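Long-range contact in P450 epoxidase (Sorangium cellulosum, PDB 1Q5D), which is a haem protein of the cytochrome P450 family, with a mainly helical fold built around the haem: residues E283-F297 with D344-Y358. Sequence-based numbering, arbitrary orientation.
With HEM (protoporphyrin IX containing Fe), chain B.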
ATOM      1  N   GLU A 283      -7.421 -22.657  14.149  1.00 52.56           N
ATOM      2  CA  GLU A 283      -6.271 -22.026  14.796  1.00 52.18           C
ATOM      3  C   GLU A 283      -6.265 -20.523  14.537  1.00 51.09           C
ATOM      4  O   GLU A 283      -5.617 -20.056  13.601  1.00 51.89           O
ATOM      5  CB  GLU A 283      -4.962 -22.614  14.264  1.00 53.57           C
ATOM      6  CG  GLU A 283      -4.685 -24.053  14.656  1.00 55.62           C
ATOM      7  CD  GLU A 283      -3.875 -24.795  13.607  1.00 56.72           C
ATOM      8  OE1 GLU A 283      -2.735 -24.357  13.307  1.00 57.19           O
ATOM      9  OE2 GLU A 283      -4.375 -25.820  13.079  1.00 57.26           O
ATOM     10  N   PRO A 284      -6.982 -19.757  15.351  1.00 49.62           N
ATOM     11  CA  PRO A 284      -7.030 -18.300  15.169  1.00 48.09           C
ATOM     12  C   PRO A 284      -5.636 -17.665  15.113  1.00 46.16           C
ATOM     13  O   PRO A 284      -5.466 -16.615  14.494  1.00 45.50           O
ATOM     14  CB  PRO A 284      -7.821 -17.826  16.389  1.00 48.75           C
ATOM     15  CG  PRO A 284      -8.686 -19.005  16.734  1.00 49.01           C
ATOM     16  CD  PRO A 284      -7.819 -20.208  16.479  1.00 49.05           C
ATOM     17  N   GLY A 285      -4.654 -18.310  15.737  1.00 43.74           N
ATOM     18  CA  GLY A 285      -3.279 -17.849  15.699  1.00 41.61           C
ATOM     19  C   GLY A 285      -2.647 -17.849  14.310  1.00 40.22           C
ATOM     20  O   GLY A 285      -1.591 -17.245  14.110  1.00 38.86           O
ATOM     21  N   LEU A 286      -3.300 -18.514  13.357  1.00 39.11           N
ATOM     22  CA  LEU A 286      -2.837 -18.575  11.966  1.00 39.13           C
ATOM     23  C   LEU A 286      -3.239 -17.336  11.147  1.00 38.70           C
ATOM     24  O   LEU A 286      -2.792 -17.169  10.012  1.00 37.52           O
ATOM     25  CB  LEU A 286      -3.402 -19.827  11.285  1.00 40.29           C
ATOM     26  CG  LEU A 286      -2.478 -20.726  10.448  1.00 41.84           C
ATOM     27  CD1 LEU A 286      -1.040 -20.774  10.975  1.00 42.20           C
ATOM     28  CD2 LEU A 286      -3.056 -22.142  10.324  1.00 42.71           C
ATOM     29  N   MET A 287      -4.088 -16.476  11.704  1.00 38.12           N
ATOM     30  CA  MET A 287      -4.628 -15.362  10.920  1.00 38.06           C
ATOM     31  C   MET A 287      -3.492 -14.476  10.404  1.00 37.83           C
ATOM     32  O   MET A 287      -3.474 -14.065   9.249  1.00 37.43           O
ATOM     33  CB  MET A 287      -5.639 -14.550  11.740  1.00 37.79           C
ATOM     34  CG  MET A 287      -6.297 -13.386  10.978  1.00 36.61           C
ATOM     35  SD  MET A 287      -7.028 -13.883   9.393  1.00 37.62           S
ATOM     36  CE  MET A 287      -8.617 -14.403   9.924  1.00 37.12           C
ATOM     37  N   ARG A 288      -2.533 -14.198  11.278  1.00 38.43           N
ATOM     38  CA  ARG A 288      -1.390 -13.372  10.940  1.00 38.92           C
ATOM     39  C   ARG A 288      -0.676 -13.908   9.695  1.00 37.37           C
ATOM     40  O   ARG A 288      -0.418 -13.172   8.748  1.00 35.54           O
ATOM     41  CB  ARG A 288      -0.423 -13.341  12.118  1.00 42.20           C
ATOM     42  CG  ARG A 288      -0.055 -11.954  12.562  1.00 47.24           C
ATOM     43  CD  ARG A 288       1.040 -11.318  11.732  1.00 50.63           C
ATOM     44  NE  ARG A 288       1.205  -9.894  12.037  1.00 54.05           N
ATOM     45  CZ  ARG A 288       1.561  -9.408  13.226  1.00 55.31           C
ATOM     46  NH1 ARG A 288       1.790 -10.229  14.244  1.00 56.43           N
ATOM     47  NH2 ARG A 288       1.696  -8.095  13.395  1.00 56.34           N
ATOM     48  N   ASN A 289      -0.353 -15.193   9.715  1.00 35.18           N
ATOM     49  CA  ASN A 289       0.315 -15.817   8.585  1.00 34.31           C
ATOM     50  C   ASN A 289      -0.557 -15.840   7.345  1.00 32.26           C
ATOM     51  O   ASN A 289      -0.067 -15.668   6.248  1.00 32.35           O
ATOM     52  CB  ASN A 289       0.759 -17.243   8.919  1.00 34.99           C
ATOM     53  CG  ASN A 289       1.738 -17.782   7.908  1.00 35.32           C
ATOM     54  OD1 ASN A 289       2.784 -17.188   7.673  1.00 35.15           O
ATOM     55  ND2 ASN A 289       1.391 -18.905   7.283  1.00 36.05           N
ATOM     56  N   ALA A 290      -1.851 -16.044   7.527  1.00 30.86           N
ATOM     57  CA  ALA A 290      -2.792 -16.055   6.408  1.00 31.18           C
ATOM     58  C   ALA A 290      -2.835 -14.702   5.690  1.00 30.94           C
ATOM     59  O   ALA A 290      -3.006 -14.634   4.471  1.00 30.83           O
ATOM     60  CB  ALA A 290      -4.168 -16.434   6.887  1.00 31.21           C
ATOM     61  N   LEU A 291      -2.690 -13.627   6.454  1.00 30.67           N
ATOM     62  CA  LEU A 291      -2.794 -12.291   5.879  1.00 31.15           C
ATOM     63  C   LEU A 291      -1.537 -11.999   5.087  1.00 30.01           C
ATOM     64  O   LEU A 291      -1.587 -11.325   4.060  1.00 29.69           O
ATOM     65  CB  LEU A 291      -3.009 -11.231   6.968  1.00 30.71           C
ATOM     66  CG  LEU A 291      -4.339 -11.354   7.714  1.00 32.49           C
ATOM     67  CD1 LEU A 291      -4.357 -10.413   8.928  1.00 31.98           C
ATOM     68  CD2 LEU A 291      -5.504 -11.046   6.775  1.00 32.78           C
ATOM     69  N   ASP A 292      -0.407 -12.525   5.550  1.00 29.47           N
ATOM     70  CA  ASP A 292       0.839 -12.368   4.805  1.00 29.96           C
ATOM     71  C   ASP A 292       0.789 -13.187   3.511  1.00 29.08           C
ATOM     72  O   ASP A 292       1.287 -12.756   2.455  1.00 29.84           O
ATOM     73  CB  ASP A 292       2.050 -12.768   5.654  1.00 30.52           C
ATOM     74  CG  ASP A 292       2.293 -11.817   6.812  1.00 32.54           C
ATOM     75  OD1 ASP A 292       1.903 -10.631   6.714  1.00 33.02           O
ATOM     76  OD2 ASP A 292       2.874 -12.157   7.865  1.00 33.62           O
ATOM     77  N   GLU A 293       0.199 -14.365   3.598  1.00 28.31           N
ATOM     78  CA  GLU A 293       0.032 -15.213   2.422  1.00 29.03           C
ATOM     79  C   GLU A 293      -0.962 -14.599   1.417  1.00 27.94           C
ATOM     80  O   GLU A 293      -0.875 -14.854   0.230  1.00 27.86           O
ATOM     81  CB  GLU A 293      -0.389 -16.633   2.832  1.00 30.25           C
ATOM     82  CG  GLU A 293      -0.866 -17.527   1.692  1.00 32.50           C
ATOM     83  CD  GLU A 293       0.243 -17.969   0.762  1.00 32.27           C
ATOM     84  OE1 GLU A 293       0.052 -18.980   0.046  1.00 33.81           O
ATOM     85  OE2 GLU A 293       1.307 -17.333   0.745  1.00 32.71           O
ATOM     86  N   VAL A 294      -1.910 -13.795   1.894  1.00 28.89           N
ATOM     87  CA  VAL A 294      -2.826 -13.124   0.970  1.00 28.46           C
ATOM     88  C   VAL A 294      -2.011 -12.251   0.018  1.00 28.40           C
ATOM     89  O   VAL A 294      -2.218 -12.285  -1.202  1.00 29.36           O
ATOM     90  CB  VAL A 294      -3.872 -12.258   1.701  1.00 29.24           C
ATOM     91  CG1 VAL A 294      -4.568 -11.284   0.711  1.00 28.37           C
ATOM     92  CG2 VAL A 294      -4.899 -13.117   2.384  1.00 29.19           C
ATOM     93  N   LEU A 295      -1.062 -11.492   0.575  1.00 28.05           N
ATOM     94  CA  LEU A 295      -0.230 -10.588  -0.220  1.00 27.91           C
ATOM     95  C   LEU A 295       0.826 -11.304  -1.033  1.00 28.32           C
ATOM     96  O   LEU A 295       1.282 -10.786  -2.053  1.00 27.06           O
ATOM     97  CB  LEU A 295       0.440  -9.526   0.652  1.00 28.15           C
ATOM     98  CG  LEU A 295      -0.516  -8.509   1.280  1.00 27.13           C
ATOM     99  CD1 LEU A 295       0.229  -7.517   2.117  1.00 27.51           C
ATOM    100  CD2 LEU A 295      -1.351  -7.785   0.214  1.00 28.33           C
ATOM    101  N   ARG A 296       1.218 -12.489  -0.577  1.00 28.52           N
ATOM    102  CA  ARG A 296       2.179 -13.307  -1.308  1.00 29.27           C
ATOM    103  C   ARG A 296       1.478 -13.961  -2.516  1.00 29.36           C
ATOM    104  O   ARG A 296       1.967 -13.899  -3.656  1.00 29.51           O
ATOM    105  CB  ARG A 296       2.783 -14.361  -0.344  1.00 29.32           C
ATOM    106  CG  ARG A 296       4.074 -15.036  -0.830  1.00 30.14           C
ATOM    107  CD  ARG A 296       3.870 -16.053  -1.986  1.00 30.22           C
ATOM    108  NE  ARG A 296       2.762 -16.993  -1.789  1.00 31.45           N
ATOM    109  CZ  ARG A 296       2.290 -17.808  -2.743  1.00 32.21           C
ATOM    110  NH1 ARG A 296       2.811 -17.775  -3.960  1.00 32.33           N
ATOM    111  NH2 ARG A 296       1.300 -18.656  -2.493  1.00 31.89           N
ATOM    112  N   PHE A 297       0.325 -14.571  -2.264  1.00 29.59           N
ATOM    113  CA  PHE A 297      -0.382 -15.354  -3.269  1.00 31.06           C
ATOM    114  C   PHE A 297      -1.110 -14.443  -4.257  1.00 31.82           C
ATOM    115  O   PHE A 297      -1.136 -14.715  -5.470  1.00 31.26           O
ATOM    116  CB  PHE A 297      -1.414 -16.265  -2.596  1.00 31.65           C
ATOM    117  CG  PHE A 297      -2.389 -16.908  -3.554  1.00 32.57           C
ATOM    118  CD1 PHE A 297      -1.961 -17.860  -4.464  1.00 33.15           C
ATOM    119  CD2 PHE A 297      -3.738 -16.589  -3.517  1.00 32.16           C
ATOM    120  CE1 PHE A 297      -2.848 -18.458  -5.343  1.00 33.40           C
ATOM    121  CE2 PHE A 297      -4.633 -17.190  -4.388  1.00 32.99           C
ATOM    122  CZ  PHE A 297      -4.195 -18.128  -5.300  1.00 33.83           C
ATOM    123  N   ASP A 344       1.221 -21.410  -6.902  1.00 38.69           N
ATOM    124  CA  ASP A 344      -0.126 -21.032  -7.325  1.00 39.48           C
ATOM    125  C   ASP A 344      -1.192 -21.601  -6.405  1.00 38.04           C
ATOM    126  O   ASP A 344      -2.363 -21.676  -6.748  1.00 37.72           O
ATOM    127  CB  ASP A 344      -0.373 -21.406  -8.791  1.00 41.81           C
ATOM    128  CG  ASP A 344       0.768 -20.965  -9.699  1.00 43.86           C
ATOM    129  OD1 ASP A 344       1.302 -19.852  -9.500  1.00 43.93           O
ATOM    130  OD2 ASP A 344       1.214 -21.674 -10.632  1.00 45.68           O
ATOM    131  N   VAL A 345      -0.771 -21.974  -5.207  1.00 37.58           N
ATOM    132  CA  VAL A 345      -1.688 -22.455  -4.189  1.00 38.14           C
ATOM    133  C   VAL A 345      -1.672 -21.476  -3.010  1.00 37.08           C
ATOM    134  O   VAL A 345      -0.609 -21.122  -2.504  1.00 36.34           O
ATOM    135  CB  VAL A 345      -1.264 -23.853  -3.688  1.00 38.02           C
ATOM    136  CG1 VAL A 345      -2.120 -24.291  -2.519  1.00 38.86           C
ATOM    137  CG2 VAL A 345      -1.327 -24.896  -4.845  1.00 38.60           C
ATOM    138  N   PHE A 346      -2.855 -21.048  -2.592  1.00 37.24           N
ATOM    139  CA  PHE A 346      -3.027 -20.228  -1.398  1.00 36.31           C
ATOM    140  C   PHE A 346      -2.889 -21.132  -0.175  1.00 36.60           C
ATOM    141  O   PHE A 346      -3.784 -21.926   0.135  1.00 36.42           O
ATOM    142  CB  PHE A 346      -4.406 -19.562  -1.437  1.00 36.80           C
ATOM    143  CG  PHE A 346      -4.712 -18.666  -0.252  1.00 36.85           C
ATOM    144  CD1 PHE A 346      -3.900 -17.588   0.064  1.00 37.15           C
ATOM    145  CD2 PHE A 346      -5.839 -18.894   0.521  1.00 37.16           C
ATOM    146  CE1 PHE A 346      -4.195 -16.760   1.143  1.00 36.70           C
ATOM    147  CE2 PHE A 346      -6.143 -18.076   1.603  1.00 37.13           C
ATOM    148  CZ  PHE A 346      -5.326 -17.008   1.912  1.00 37.25           C
ATOM    149  N   ASP A 347      -1.760 -21.013   0.515  1.00 36.54           N
ATOM    150  CA  ASP A 347      -1.445 -21.922   1.620  1.00 36.49           C
ATOM    151  C   ASP A 347      -1.131 -21.149   2.890  1.00 35.36           C
ATOM    152  O   ASP A 347      -0.028 -20.684   3.069  1.00 35.31           O
ATOM    153  CB  ASP A 347      -0.259 -22.808   1.237  1.00 37.17           C
ATOM    154  CG  ASP A 347       0.107 -23.801   2.323  1.00 37.71           C
ATOM    155  OD1 ASP A 347      -0.621 -23.907   3.341  1.00 37.12           O
ATOM    156  OD2 ASP A 347       1.126 -24.508   2.238  1.00 38.46           O
ATOM    157  N   VAL A 348      -2.114 -21.022   3.772  1.00 35.79           N
ATOM    158  CA  VAL A 348      -1.967 -20.209   4.975  1.00 36.55           C
ATOM    159  C   VAL A 348      -1.021 -20.817   6.027  1.00 37.93           C
ATOM    160  O   VAL A 348      -0.771 -20.208   7.061  1.00 37.81           O
ATOM    161  CB  VAL A 348      -3.341 -19.907   5.601  1.00 36.78           C
ATOM    162  CG1 VAL A 348      -4.219 -19.149   4.612  1.00 36.27           C
ATOM    163  CG2 VAL A 348      -4.032 -21.192   6.062  1.00 36.27           C
ATOM    164  N   ARG A 349      -0.490 -22.003   5.737  1.00 38.83           N
ATOM    165  CA  ARG A 349       0.513 -22.649   6.581  1.00 40.83           C
ATOM    166  C   ARG A 349       1.933 -22.479   6.035  1.00 39.86           C
ATOM    167  O   ARG A 349       2.909 -22.787   6.721  1.00 39.67           O
ATOM    168  CB  ARG A 349       0.218 -24.146   6.703  1.00 43.33           C
ATOM    169  CG  ARG A 349      -0.993 -24.503   7.521  1.00 47.00           C
ATOM    170  CD  ARG A 349      -1.290 -26.011   7.509  1.00 50.33           C
ATOM    171  NE  ARG A 349      -2.217 -26.419   8.560  1.00 53.13           N
ATOM    172  CZ  ARG A 349      -1.946 -26.377   9.862  1.00 55.07           C
ATOM    173  NH1 ARG A 349      -0.767 -25.941  10.289  1.00 56.21           N
ATOM    174  NH2 ARG A 349      -2.859 -26.769  10.746  1.00 56.13           N
ATOM    175  N   ARG A 350       2.061 -22.000   4.800  1.00 37.49           N
ATOM    176  CA  ARG A 350       3.386 -21.877   4.214  1.00 36.56           C
ATOM    177  C   ARG A 350       4.256 -20.891   4.979  1.00 36.47           C
ATOM    178  O   ARG A 350       3.764 -20.008   5.682  1.00 36.23           O
ATOM    179  CB  ARG A 350       3.311 -21.513   2.730  1.00 35.41           C
ATOM    180  CG  ARG A 350       3.288 -20.026   2.428  1.00 34.80           C
ATOM    181  CD  ARG A 350       3.602 -19.707   0.957  1.00 32.99           C
ATOM    182  NE  ARG A 350       2.680 -20.388   0.062  1.00 33.47           N
ATOM    183  CZ  ARG A 350       3.039 -21.259  -0.872  1.00 33.50           C
ATOM    184  NH1 ARG A 350       4.323 -21.572  -1.036  1.00 33.14           N
ATOM    185  NH2 ARG A 350       2.112 -21.823  -1.637  1.00 33.66           N
ATOM    186  N   ASP A 351       5.563 -21.056   4.845  1.00 37.03           N
ATOM    187  CA  ASP A 351       6.489 -20.051   5.307  1.00 37.87           C
ATOM    188  C   ASP A 351       6.397 -18.865   4.345  1.00 37.17           C
ATOM    189  O   ASP A 351       6.675 -19.018   3.153  1.00 35.96           O
ATOM    190  CB  ASP A 351       7.909 -20.608   5.300  1.00 40.17           C
ATOM    191  CG  ASP A 351       8.867 -19.749   6.075  1.00 41.77           C
ATOM    192  OD1 ASP A 351       8.619 -18.535   6.189  1.00 42.10           O
ATOM    193  OD2 ASP A 351       9.902 -20.201   6.623  1.00 43.82           O
ATOM    194  N   THR A 352       6.024 -17.695   4.860  1.00 35.20           N
ATOM    195  CA  THR A 352       5.838 -16.515   3.996  1.00 33.85           C
ATOM    196  C   THR A 352       6.979 -15.531   4.147  1.00 32.78           C
ATOM    197  O   THR A 352       6.878 -14.399   3.660  1.00 32.94           O
ATOM    198  CB  THR A 352       4.533 -15.776   4.328  1.00 34.27           C
ATOM    199  OG1 THR A 352       4.565 -15.374   5.703  1.00 35.13           O
ATOM    200  CG2 THR A 352       3.334 -16.689   4.235  1.00 33.24           C
ATOM    201  N   SER A 353       8.062 -15.952   4.814  1.00 30.62           N
ATOM    202  CA  SER A 353       9.187 -15.067   5.131  1.00 29.65           C
ATOM    203  C   SER A 353       9.743 -14.364   3.906  1.00 28.80           C
ATOM    204  O   SER A 353      10.171 -13.210   3.983  1.00 27.51           O
ATOM    205  CB  SER A 353      10.353 -15.852   5.768  1.00 31.82           C
ATOM    206  OG  SER A 353       9.979 -16.461   6.993  1.00 34.60           O
ATOM    207  N   ALA A 354       9.783 -15.076   2.785  1.00 27.78           N
ATOM    208  CA  ALA A 354      10.395 -14.525   1.573  1.00 28.13           C
ATOM    209  C   ALA A 354       9.481 -13.543   0.823  1.00 27.62           C
ATOM    210  O   ALA A 354       9.909 -12.907  -0.140  1.00 29.06           O
ATOM    211  CB  ALA A 354      10.855 -15.656   0.639  1.00 27.71           C
ATOM    212  N   SER A 355       8.234 -13.410   1.251  1.00 29.12           N
ATOM    213  CA  SER A 355       7.342 -12.437   0.589  1.00 29.45           C
ATOM    214  C   SER A 355       7.972 -11.038   0.579  1.00 28.67           C
ATOM    215  O   SER A 355       8.511 -10.605   1.588  1.00 29.54           O
ATOM    216  CB  SER A 355       5.968 -12.433   1.246  1.00 30.32           C
ATOM    217  OG  SER A 355       5.128 -11.429   0.675  1.00 31.62           O
ATOM    218  N   LEU A 356       7.926 -10.349  -0.562  1.00 28.90           N
ATOM    219  CA  LEU A 356       8.472  -8.981  -0.695  1.00 29.68           C
ATOM    220  C   LEU A 356       7.357  -7.921  -0.670  1.00 28.46           C
ATOM    221  O   LEU A 356       7.601  -6.728  -0.930  1.00 28.93           O
ATOM    222  CB  LEU A 356       9.259  -8.826  -2.016  1.00 30.98           C
ATOM    223  CG  LEU A 356      10.427  -9.775  -2.299  1.00 31.78           C
ATOM    224  CD1 LEU A 356      10.766  -9.835  -3.793  1.00 32.81           C
ATOM    225  CD2 LEU A 356      11.640  -9.334  -1.523  1.00 32.04           C
ATOM    226  N   ALA A 357       6.152  -8.368  -0.350  1.00 27.11           N
ATOM    227  CA  ALA A 357       4.938  -7.535  -0.346  1.00 27.70           C
ATOM    228  C   ALA A 357       5.104  -6.193   0.386  1.00 27.71           C
ATOM    229  O   ALA A 357       4.520  -5.181  -0.021  1.00 26.84           O
ATOM    230  CB  ALA A 357       3.762  -8.331   0.217  1.00 27.88           C
ATOM    231  N   TYR A 358       5.916  -6.172   1.446  1.00 26.47           N
ATOM    232  CA  TYR A 358       6.147  -4.933   2.194  1.00 26.22           C
ATOM    233  C   TYR A 358       7.527  -4.357   1.943  1.00 26.50           C
ATOM    234  O   TYR A 358       8.000  -3.512   2.709  1.00 28.05           O
ATOM    235  CB  TYR A 358       5.946  -5.147   3.694  1.00 26.75           C
ATOM    236  CG  TYR A 358       4.521  -5.434   4.090  1.00 26.43           C
ATOM    237  CD1 TYR A 358       4.079  -6.738   4.273  1.00 26.02           C
ATOM    238  CD2 TYR A 358       3.606  -4.396   4.290  1.00 27.07           C
ATOM    239  CE1 TYR A 358       2.772  -7.007   4.650  1.00 26.36           C
ATOM    240  CE2 TYR A 358       2.282  -4.668   4.660  1.00 26.34           C
ATOM    241  CZ  TYR A 358       1.882  -5.969   4.841  1.00 26.43           C
ATOM    242  OH  TYR A 358       0.590  -6.256   5.227  1.00 26.54           O
TER
HETATM  243  CHA HEM B 440       6.570   1.866   1.685  1.00 26.23           C
HETATM  244  CHB HEM B 440       3.560  -1.803   0.846  1.00 24.24           C
HETATM  245  CHC HEM B 440       0.685  -0.261   4.451  1.00 24.84           C
HETATM  246  CHD HEM B 440       3.378   3.697   4.873  1.00 25.90           C
HETATM  247  C1A HEM B 440       6.049   0.692   1.210  1.00 26.19           C
HETATM  248  C2A HEM B 440       6.677  -0.187   0.250  1.00 26.62           C
HETATM  249  C3A HEM B 440       5.838  -1.192   0.002  1.00 26.01           C
HETATM  250  C4A HEM B 440       4.656  -0.987   0.806  1.00 26.16           C
HETATM  251  CMA HEM B 440       6.095  -2.379  -0.967  1.00 27.78           C
HETATM  252  CAA HEM B 440       8.079   0.027  -0.369  1.00 27.78           C
HETATM  253  CBA HEM B 440       7.966   0.668  -1.755  1.00 28.37           C
HETATM  254  CGA HEM B 440       9.349   0.769  -2.374  1.00 30.70           C
HETATM  255  O1A HEM B 440       9.491   1.392  -3.472  1.00 30.17           O
HETATM  256  O2A HEM B 440      10.325   0.246  -1.762  1.00 31.40           O
HETATM  257  C1B HEM B 440       2.548  -1.677   1.753  1.00 25.03           C
HETATM  258  C2B HEM B 440       1.455  -2.611   1.861  1.00 25.56           C
HETATM  259  C3B HEM B 440       0.658  -2.189   2.828  1.00 26.09           C
HETATM  260  C4B HEM B 440       1.209  -0.972   3.388  1.00 25.88           C
HETATM  261  CMB HEM B 440       1.207  -3.872   0.987  1.00 25.72           C
HETATM  262  CAB HEM B 440      -0.611  -2.960   3.227  1.00 27.76           C
HETATM  263  CBB HEM B 440      -1.606  -2.381   3.892  1.00 30.06           C
HETATM  264  C1C HEM B 440       1.172   0.922   4.918  1.00 24.90           C
HETATM  265  C2C HEM B 440       0.654   1.686   6.031  1.00 25.32           C
HETATM  266  C3C HEM B 440       1.410   2.783   6.134  1.00 25.85           C
HETATM  267  C4C HEM B 440       2.429   2.729   5.103  1.00 26.41           C
HETATM  268  CMC HEM B 440      -0.558   1.245   6.895  1.00 24.22           C
HETATM  269  CAC HEM B 440       1.330   3.961   7.122  1.00 26.49           C
HETATM  270  CBC HEM B 440       0.585   3.883   8.222  1.00 30.33           C
HETATM  271  C1D HEM B 440       4.438   3.592   4.008  1.00 25.99           C
HETATM  272  C2D HEM B 440       5.380   4.650   3.784  1.00 25.66           C
HETATM  273  C3D HEM B 440       6.379   4.089   2.800  1.00 25.66           C
HETATM  274  C4D HEM B 440       5.927   2.755   2.512  1.00 25.70           C
HETATM  275  CMD HEM B 440       5.378   6.043   4.433  1.00 25.66           C
HETATM  276  CAD HEM B 440       7.629   4.789   2.240  1.00 26.21           C
HETATM  277  CBD HEM B 440       8.813   4.164   2.989  1.00 26.45           C
HETATM  278  CGD HEM B 440      10.117   4.745   2.504  1.00 27.26           C
HETATM  279  O1D HEM B 440      10.200   5.081   1.295  1.00 26.46           O
HETATM  280  O2D HEM B 440      11.075   4.889   3.323  1.00 28.25           O
HETATM  281  NA  HEM B 440       4.812   0.181   1.537  1.00 25.28           N
HETATM  282  NB  HEM B 440       2.391  -0.667   2.705  1.00 24.90           N
HETATM  283  NC  HEM B 440       2.239   1.594   4.378  1.00 25.94           N
HETATM  284  ND  HEM B 440       4.780   2.493   3.239  1.00 25.77           N
HETATM  285 FE   HEM B 440       3.625   0.800   3.070  1.00 26.02          FE
HETATM  286  O   HOH W   1       5.670 -17.610   7.735  1.00 39.76           O
HETATM  287  O   HOH W   2      -0.136  -8.917   5.637  1.00 25.03           O
HETATM  288  O   HOH W   3       3.225 -10.931   2.546  1.00 29.98           O
HETATM  289  O   HOH W   4       2.503   1.827   1.471  1.00 32.96           O
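Glu293 and Arg296 of helix 287-297 form the ExxR motif of cytochromes P450, and Arg350 of the meander loop completes the Glu-Arg-Arg triad. Arg296 grips the carboxylate side-on, with NE on Glu293 OE2 and NH2 on OE1, both on the syn side but tilted well out of the carboxylate plane. The Glu293 chain leaves anti to the backbone N (chi1 168°) and bends at chi2, which brings the carboxylate to the loop. OE1 takes two more donors there. Asp347 N reaches Glu293 OE1 from the anti side at 2.8 Å, in a nearly straight bond. Arg350 NE forms a salt bridge with Glu293 OE1 at 3.0 Å, approaching from above the carboxylate plane. The two guanidinium groups lie close, Arg296 CZ over one face of Arg350, and their charges are probably balanced in part by Glu293. Arg350 NH1 also binds Ser341 O. Nearer the helix start, Asn289 ND2 donates to Arg350 O at 3.1 Å, in the carbonyl plane, while OD1 accepts from Thr352 OG1. Apolar packing flanks the triad: Phe346 CB sits over the face of the Phe297 ring, 3.8 Å from its centroid. Toward the haem, Leu295 CD1 lies 3.5 Å from Tyr358 CZ. Tyr358 CE2 in turn comes within 3.5 Å of HEM C3B.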